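Local coordinates for neuraminidase (PDB 4GDI), which forms the tetrameric, neuraminidase-like beta-propeller head of a bat influenza A virus and may release terminal sialic acids, although its putative active site has diverged, at residues 244-249 with 286-291; 266-271 with 338-343; 311-316 with 357-362. All blocks are in the same frame, centred on the assembly; numbering follows the deposited sequence.

Interaction 1 (244-249 with 286-291). With CA (calcium ion), chain R.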
# COMPACT_ATOMS: atom_id res chain seq x y z
N THR A 244 -3.90 33.33 26.29
CA THR A 244 -4.36 32.15 25.56
C THR A 244 -3.59 30.87 25.87
O THR A 244 -3.93 29.80 25.35
CB THR A 244 -4.36 32.35 24.02
OG1 THR A 244 -3.03 32.56 23.54
CG2 THR A 244 -5.24 33.52 23.63
N ASP A 245 -2.58 30.95 26.72
CA ASP A 245 -1.89 29.76 27.18
C ASP A 245 -2.85 28.96 28.08
O ASP A 245 -3.90 29.45 28.49
CB ASP A 245 -0.64 30.16 27.96
CG ASP A 245 0.43 29.09 27.97
OD1 ASP A 245 0.22 27.99 27.41
OD2 ASP A 245 1.50 29.37 28.55
N PHE A 246 -2.50 27.71 28.34
CA PHE A 246 -3.12 26.96 29.42
C PHE A 246 -2.02 26.30 30.23
O PHE A 246 -1.21 25.57 29.68
CB PHE A 246 -4.10 25.92 28.93
CG PHE A 246 -4.93 25.33 30.04
CD1 PHE A 246 -4.41 24.33 30.85
CD2 PHE A 246 -6.20 25.82 30.31
CE1 PHE A 246 -5.14 23.81 31.90
CE2 PHE A 246 -6.94 25.30 31.37
CZ PHE A 246 -6.41 24.29 32.16
N PRO A 247 -2.00 26.55 31.56
CA PRO A 247 -3.03 27.28 32.31
C PRO A 247 -2.96 28.79 32.12
O PRO A 247 -2.03 29.29 31.47
CB PRO A 247 -2.71 26.94 33.77
CG PRO A 247 -1.25 26.72 33.78
CD PRO A 247 -0.89 26.13 32.43
N ARG A 248 -3.93 29.50 32.68
CA ARG A 248 -3.94 30.96 32.63
C ARG A 248 -4.87 31.50 33.70
O ARG A 248 -5.67 30.76 34.25
CB ARG A 248 -4.42 31.46 31.26
CG ARG A 248 -5.80 30.98 30.85
CD ARG A 248 -6.27 31.74 29.61
NE ARG A 248 -7.61 31.34 29.15
CZ ARG A 248 -7.89 30.22 28.50
NH1 ARG A 248 -6.95 29.32 28.21
NH2 ARG A 248 -9.15 29.99 28.14
N GLY A 249 -4.76 32.79 33.98
CA GLY A 249 -5.70 33.48 34.84
C GLY A 249 -6.87 34.01 34.04
O GLY A 249 -7.10 33.59 32.90
N SER A 286 -10.45 27.09 33.42
CA SER A 286 -10.45 26.20 34.57
C SER A 286 -10.11 24.76 34.18
O SER A 286 -9.61 23.99 34.99
CB SER A 286 -11.82 26.25 35.25
OG SER A 286 -12.87 26.21 34.29
N SER A 287 -10.39 24.40 32.93
CA SER A 287 -10.07 23.06 32.46
C SER A 287 -9.61 23.13 31.01
O SER A 287 -9.93 24.08 30.31
CB SER A 287 -11.31 22.16 32.54
OG SER A 287 -12.26 22.53 31.56
N GLN A 288 -8.88 22.11 30.58
CA GLN A 288 -8.39 22.05 29.21
C GLN A 288 -9.50 21.53 28.30
O GLN A 288 -9.33 20.54 27.60
CB GLN A 288 -7.18 21.11 29.17
CG GLN A 288 -6.05 21.59 28.34
CD GLN A 288 -4.85 20.70 28.51
OE1 GLN A 288 -4.08 20.85 29.46
NE2 GLN A 288 -4.69 19.73 27.61
N ASN A 289 -10.65 22.19 28.34
CA ASN A 289 -11.79 21.76 27.55
C ASN A 289 -12.24 22.82 26.56
O ASN A 289 -12.15 24.01 26.85
CB ASN A 289 -12.95 21.41 28.48
CG ASN A 289 -12.66 20.18 29.31
OD1 ASN A 289 -12.02 20.26 30.36
ND2 ASN A 289 -13.09 19.04 28.82
N GLY A 290 -12.72 22.37 25.41
CA GLY A 290 -13.22 23.25 24.37
C GLY A 290 -12.09 23.91 23.59
O GLY A 290 -10.93 23.83 23.98
N PHE A 291 -12.44 24.58 22.50
CA PHE A 291 -11.47 25.37 21.74
C PHE A 291 -12.21 26.50 21.05
O PHE A 291 -13.23 26.30 20.37
CB PHE A 291 -10.74 24.51 20.71
CG PHE A 291 -9.36 24.99 20.36
CD1 PHE A 291 -8.34 24.99 21.29
CD2 PHE A 291 -9.07 25.40 19.07
CE1 PHE A 291 -7.07 25.41 20.96
CE2 PHE A 291 -7.78 25.82 18.73
CZ PHE A 291 -6.79 25.82 19.68
CA CA R . 2.68 29.86 30.43
O HOH W 1 0.57 29.76 31.62
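F246 reaches from the calcium-binding loop 244-249 of the beta-propeller to S286, S287 and Q288, the last being the centre of an inverse gamma turn that leads into strand 289-296. In sequence order, D245 comes first: its OD2 binds the calcium ion at 2.3 Å, and a water with the backbone oxygens of N215, D219, G263 and G265 completes the site. F246 follows with CG anti to its own N (chi1 -169°), which carries the ring out to the second segment. Q288 CG lies over one face of that ring, 4.3 Å from its centroid and 18° off the normal, a CH-pi contact. S286 C stands at the ring edge, whereas S287 O approaches obliquely, 3.4 Å from F246 CE2. The amide of Q288 is turned steeply against the ring and its NE2 is held by T318 O. P247, entered through a cis peptide bond, lays CB on the opposite ring face; its O accepts a hydrogen bond of 2.6 Å from the calcium-bound water. R248 folds back on the segment's own backbone, where NH1 donates to D245 O at 3.1 Å (N-H...O 161°), the acceptor lying in the guanidinium plane.

Interaction 2 (266-271 with 338-343); sequences GIQGFI and CFWLEI. With NO3 (nitrate ion), chain B.
F270 and F339 make the aromatic part of this buried contact. F270 CZ stands over one face of the F339 ring, displaced toward its rim, and approaches CG of F339 to 3.3 Å, which marks tight packing. The two rings are inclined by 33° with centroids 4.7 Å apart, an oblique pairing. A CH-pi contact accompanies it: CB of F339 is 4.0 Å from the centroid of the F270 ring and 29° off its normal. In both phenylalanines CG sits between the backbone N and the carbonyl carbon, and the two side chains cross at about a right angle.

The second kind of contact is polar against aromatic. OE1 of Q268 meets the indole of W340 at its edge, close to the ring plane, 3.6 Å from CH2, with the amide nearly perpendicular to the indole. The other end of that amide, NE2, donates to P148 O. A nitrate ion, probably from the crystallisation liquor, takes a hydrogen bond from Q268 N to its O3 (3.1 Å, 166°) and is also hydrogen-bonded to R320 NE.

In the propeller, 266-271 precedes strand 277-281 of one sheet and 338-343 belongs to the next. Strand 317-324 pairs with 338-346 and also reaches the loop, through a backbone hydrogen bond between S321 and Q268, while F291 of strand 289-296 packs against both F270 and F339.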
# COMPACT_ATOMS: atom_id res chain seq x y z
N GLY A 266 2.37 25.56 30.64
CA GLY A 266 1.73 25.94 29.40
C GLY A 266 1.66 24.79 28.41
O GLY A 266 2.05 23.66 28.70
N ILE A 267 1.15 25.11 27.23
CA ILE A 267 0.90 24.10 26.22
C ILE A 267 1.02 24.73 24.83
O ILE A 267 0.64 25.88 24.64
CB ILE A 267 -0.49 23.46 26.43
CG1 ILE A 267 -0.62 22.19 25.59
CG2 ILE A 267 -1.58 24.48 26.13
CD1 ILE A 267 -1.82 21.33 25.92
N GLN A 268 1.61 24.00 23.89
CA GLN A 268 1.80 24.51 22.52
C GLN A 268 0.50 25.06 21.95
O GLN A 268 -0.55 24.40 22.01
CB GLN A 268 2.33 23.40 21.62
CG GLN A 268 2.78 23.86 20.23
CD GLN A 268 3.71 22.84 19.58
OE1 GLN A 268 3.66 21.66 19.89
NE2 GLN A 268 4.58 23.31 18.70
N GLY A 269 0.58 26.25 21.37
CA GLY A 269 -0.56 26.89 20.75
C GLY A 269 -0.16 28.00 19.78
O GLY A 269 1.02 28.31 19.64
N PHE A 270 -1.15 28.59 19.13
CA PHE A 270 -0.90 29.51 18.03
C PHE A 270 -1.76 30.77 18.07
O PHE A 270 -2.87 30.76 18.62
CB PHE A 270 -1.15 28.79 16.69
CG PHE A 270 -2.60 28.44 16.44
CD1 PHE A 270 -3.44 29.34 15.83
CD2 PHE A 270 -3.11 27.20 16.80
CE1 PHE A 270 -4.78 29.02 15.58
CE2 PHE A 270 -4.44 26.86 16.55
CZ PHE A 270 -5.27 27.77 15.95
N ILE A 271 -1.23 31.84 17.47
CA ILE A 271 -1.95 33.09 17.19
C ILE A 271 -1.67 33.45 15.74
O ILE A 271 -0.51 33.55 15.34
CB ILE A 271 -1.45 34.24 18.11
CG1 ILE A 271 -1.83 33.97 19.57
CG2 ILE A 271 -1.99 35.60 17.63
CD1 ILE A 271 -1.46 35.08 20.52
N CYS A 338 -3.79 26.70 7.93
CA CYS A 338 -4.54 25.68 8.65
C CYS A 338 -3.91 25.50 10.02
O CYS A 338 -2.82 25.99 10.28
CB CYS A 338 -4.49 24.34 7.90
SG CYS A 338 -5.07 24.33 6.18
N PHE A 339 -4.61 24.80 10.91
CA PHE A 339 -3.96 24.43 12.15
C PHE A 339 -4.31 23.00 12.50
O PHE A 339 -5.30 22.45 12.01
CB PHE A 339 -4.33 25.39 13.30
CG PHE A 339 -5.79 25.39 13.69
CD1 PHE A 339 -6.27 24.51 14.64
CD2 PHE A 339 -6.67 26.29 13.12
CE1 PHE A 339 -7.61 24.51 15.00
CE2 PHE A 339 -8.02 26.31 13.48
CZ PHE A 339 -8.48 25.42 14.43
N TRP A 340 -3.44 22.37 13.29
CA TRP A 340 -3.73 21.05 13.82
C TRP A 340 -4.04 21.21 15.31
O TRP A 340 -3.59 22.17 15.95
CB TRP A 340 -2.55 20.08 13.57
CG TRP A 340 -1.18 20.61 13.99
CD1 TRP A 340 -0.23 21.16 13.17
CD2 TRP A 340 -0.62 20.63 15.31
NE1 TRP A 340 0.87 21.52 13.90
CE2 TRP A 340 0.66 21.20 15.22
CE3 TRP A 340 -1.09 20.21 16.56
CZ2 TRP A 340 1.48 21.38 16.33
CZ3 TRP A 340 -0.27 20.38 17.66
CH2 TRP A 340 0.99 20.96 17.54
N LEU A 341 -4.79 20.26 15.85
CA LEU A 341 -5.24 20.33 17.23
C LEU A 341 -5.41 18.93 17.82
O LEU A 341 -6.09 18.09 17.23
CB LEU A 341 -6.55 21.10 17.30
CG LEU A 341 -7.37 21.01 18.59
CD1 LEU A 341 -6.68 21.77 19.69
CD2 LEU A 341 -8.76 21.57 18.33
N GLU A 342 -4.76 18.68 18.95
CA GLU A 342 -4.90 17.43 19.69
C GLU A 342 -6.28 17.38 20.32
O GLU A 342 -6.69 18.32 21.03
CB GLU A 342 -3.87 17.31 20.81
CG GLU A 342 -2.46 16.91 20.36
CD GLU A 342 -1.47 16.87 21.50
OE1 GLU A 342 -1.77 17.47 22.56
OE2 GLU A 342 -0.39 16.23 21.35
N ILE A 343 -6.99 16.30 20.04
CA ILE A 343 -8.25 15.97 20.70
C ILE A 343 -7.94 14.80 21.63
O ILE A 343 -7.40 13.78 21.19
CB ILE A 343 -9.30 15.55 19.67
CG1 ILE A 343 -9.58 16.68 18.67
CG2 ILE A 343 -10.60 15.10 20.36
CD1 ILE A 343 -10.08 17.95 19.29
N NO3 B . 4.01 20.59 24.26
O1 NO3 B . 4.30 20.69 22.90
O2 NO3 B . 4.74 19.70 25.07
O3 NO3 B . 2.98 21.36 24.82

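Interaction 3 (311-316 with 357-362); sequences ELFSNK and STFCGI
F359 receives a methyl group of L312 over one face of its ring: CD1 lies 4.2 Å from the centroid and 20° off the normal, displaced toward the rim on the side of CD2 and CE2, so this is a CH-pi contact. The two side chains come from opposite directions, and the nearest approach is 4.0 Å, between L312 CD1 and F359 CE2. F313 meets the same ring at its outer end. Its CE2 is 3.6 Å from F359 CZ, and F313 CZ lies in the plane of the F359 ring beyond the edge. With centroids 5.9 Å apart and planes at 86°, the nearly perpendicular rings meet at their rims.

Two consecutive residues can serve one ring because L312 and F313 form a classic beta bulge opposite F291, and both point their side chains toward strand 352-362. That strand lies in the propeller sheet closed by the N-terminal strand 20-25, whose P23 touches F359. With CG anti to the carbonyl carbon (chi1 -75°), F359 extends its ring toward L312 and F313, nearly parallel to the ring of F339 in the adjacent strand. Beyond the bulge the chain turns a corner, where D372 accepts hydrogen bonds from the backbone N atoms of S314, N315 and K316. K316 NZ continues outward to a salt bridge with E76 of a neighbouring subunit.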
# COMPACT_ATOMS: atom_id res chain seq x y z
N GLU A 311 -16.82 28.93 18.72
CA GLU A 311 -16.56 27.93 19.72
C GLU A 311 -16.55 26.62 18.97
O GLU A 311 -17.59 25.99 18.79
CB GLU A 311 -17.65 27.97 20.79
CG GLU A 311 -17.41 27.04 21.96
CD GLU A 311 -18.37 27.32 23.11
OE1 GLU A 311 -18.64 28.51 23.38
OE2 GLU A 311 -18.86 26.35 23.73
N LEU A 312 -15.37 26.22 18.49
CA LEU A 312 -15.25 25.02 17.66
C LEU A 312 -15.55 23.75 18.46
O LEU A 312 -16.17 22.81 17.96
CB LEU A 312 -13.85 24.94 17.06
CG LEU A 312 -13.50 26.05 16.06
CD1 LEU A 312 -12.08 25.81 15.51
CD2 LEU A 312 -14.53 26.11 14.94
N PHE A 313 -15.09 23.73 19.71
CA PHE A 313 -15.44 22.67 20.65
C PHE A 313 -15.86 23.32 21.96
O PHE A 313 -15.34 24.38 22.32
CB PHE A 313 -14.24 21.75 20.89
CG PHE A 313 -13.81 20.96 19.69
CD1 PHE A 313 -14.45 19.77 19.36
CD2 PHE A 313 -12.76 21.40 18.89
CE1 PHE A 313 -14.05 19.04 18.24
CE2 PHE A 313 -12.36 20.67 17.78
CZ PHE A 313 -13.00 19.49 17.45
N SER A 314 -16.78 22.70 22.70
CA SER A 314 -17.18 23.24 24.01
C SER A 314 -16.66 22.38 25.14
O SER A 314 -16.04 22.88 26.07
CB SER A 314 -18.69 23.35 24.14
OG SER A 314 -19.23 24.23 23.17
N ASN A 315 -16.93 21.08 25.06
CA ASN A 315 -16.61 20.17 26.14
C ASN A 315 -15.48 19.19 25.85
O ASN A 315 -14.82 18.72 26.78
CB ASN A 315 -17.87 19.41 26.55
CG ASN A 315 -18.93 20.31 27.14
OD1 ASN A 315 -18.65 21.08 28.07
ND2 ASN A 315 -20.14 20.24 26.61
N LYS A 316 -15.24 18.87 24.58
CA LYS A 316 -14.17 17.92 24.24
C LYS A 316 -12.87 18.39 24.84
O LYS A 316 -12.58 19.59 24.85
CB LYS A 316 -14.02 17.76 22.73
CG LYS A 316 -14.35 16.37 22.21
CD LYS A 316 -14.22 16.29 20.69
CE LYS A 316 -14.74 14.96 20.14
NZ LYS A 316 -14.41 13.81 21.04
N SER A 357 -6.79 16.48 14.99
CA SER A 357 -7.72 16.95 13.98
C SER A 357 -7.07 18.16 13.29
O SER A 357 -6.11 18.75 13.80
CB SER A 357 -9.03 17.36 14.62
OG SER A 357 -8.84 18.53 15.38
N THR A 358 -7.59 18.53 12.14
CA THR A 358 -7.05 19.67 11.40
C THR A 358 -8.20 20.55 10.92
O THR A 358 -9.27 20.05 10.60
CB THR A 358 -6.23 19.24 10.17
OG1 THR A 358 -7.04 18.46 9.29
CG2 THR A 358 -5.02 18.43 10.56
N PHE A 359 -7.94 21.86 10.88
CA PHE A 359 -8.93 22.87 10.50
C PHE A 359 -8.23 23.85 9.57
O PHE A 359 -7.09 24.22 9.81
CB PHE A 359 -9.41 23.66 11.72
CG PHE A 359 -10.37 22.92 12.60
CD1 PHE A 359 -9.90 22.01 13.53
CD2 PHE A 359 -11.73 23.15 12.52
CE1 PHE A 359 -10.78 21.33 14.35
CE2 PHE A 359 -12.61 22.48 13.34
CZ PHE A 359 -12.14 21.57 14.26
N CYS A 360 -8.91 24.28 8.52
CA CYS A 360 -8.33 25.27 7.61
C CYS A 360 -9.20 26.52 7.54
O CYS A 360 -10.42 26.45 7.70
CB CYS A 360 -8.15 24.67 6.22
SG CYS A 360 -6.89 23.39 6.17
N GLY A 361 -8.56 27.66 7.30
CA GLY A 361 -9.28 28.91 7.18
C GLY A 361 -10.06 28.95 5.88
O GLY A 361 -9.64 28.37 4.90
N ILE A 362 -11.23 29.59 5.90
CA ILE A 362 -12.01 29.77 4.67
C ILE A 362 -12.36 31.24 4.58
O ILE A 362 -12.41 31.92 5.59
CB ILE A 362 -13.32 28.94 4.65
CG1 ILE A 362 -14.17 29.26 5.89
CG2 ILE A 362 -13.01 27.45 4.58
CD1 ILE A 362 -15.59 28.72 5.82

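In the fold
Interactions 1 and 2 lie about 12 Å apart, centre to centre, and both draw on the loop between strands 233-236 and 277-281: D245, whose other carboxylate oxygen binds the metal, puts OD1 3.0 Å from I267 N, a probable hydrogen bond that ties the site to 266-271. The side chain of Q268 is about 11 Å from the calcium ion. Interaction 3 has its centre about 10 Å from that of interaction 2 and is joined to it covalently, by the disulfide C338 SG to C360 SG (2.1 Å). Interactions 1 and 3 meet along strand 289-296, where N289 ND2 is 2.7 Å from N315 O, a probable hydrogen bond. The contacts thus run from the calcium site to the sheet that holds strands 338-346 and 352-362.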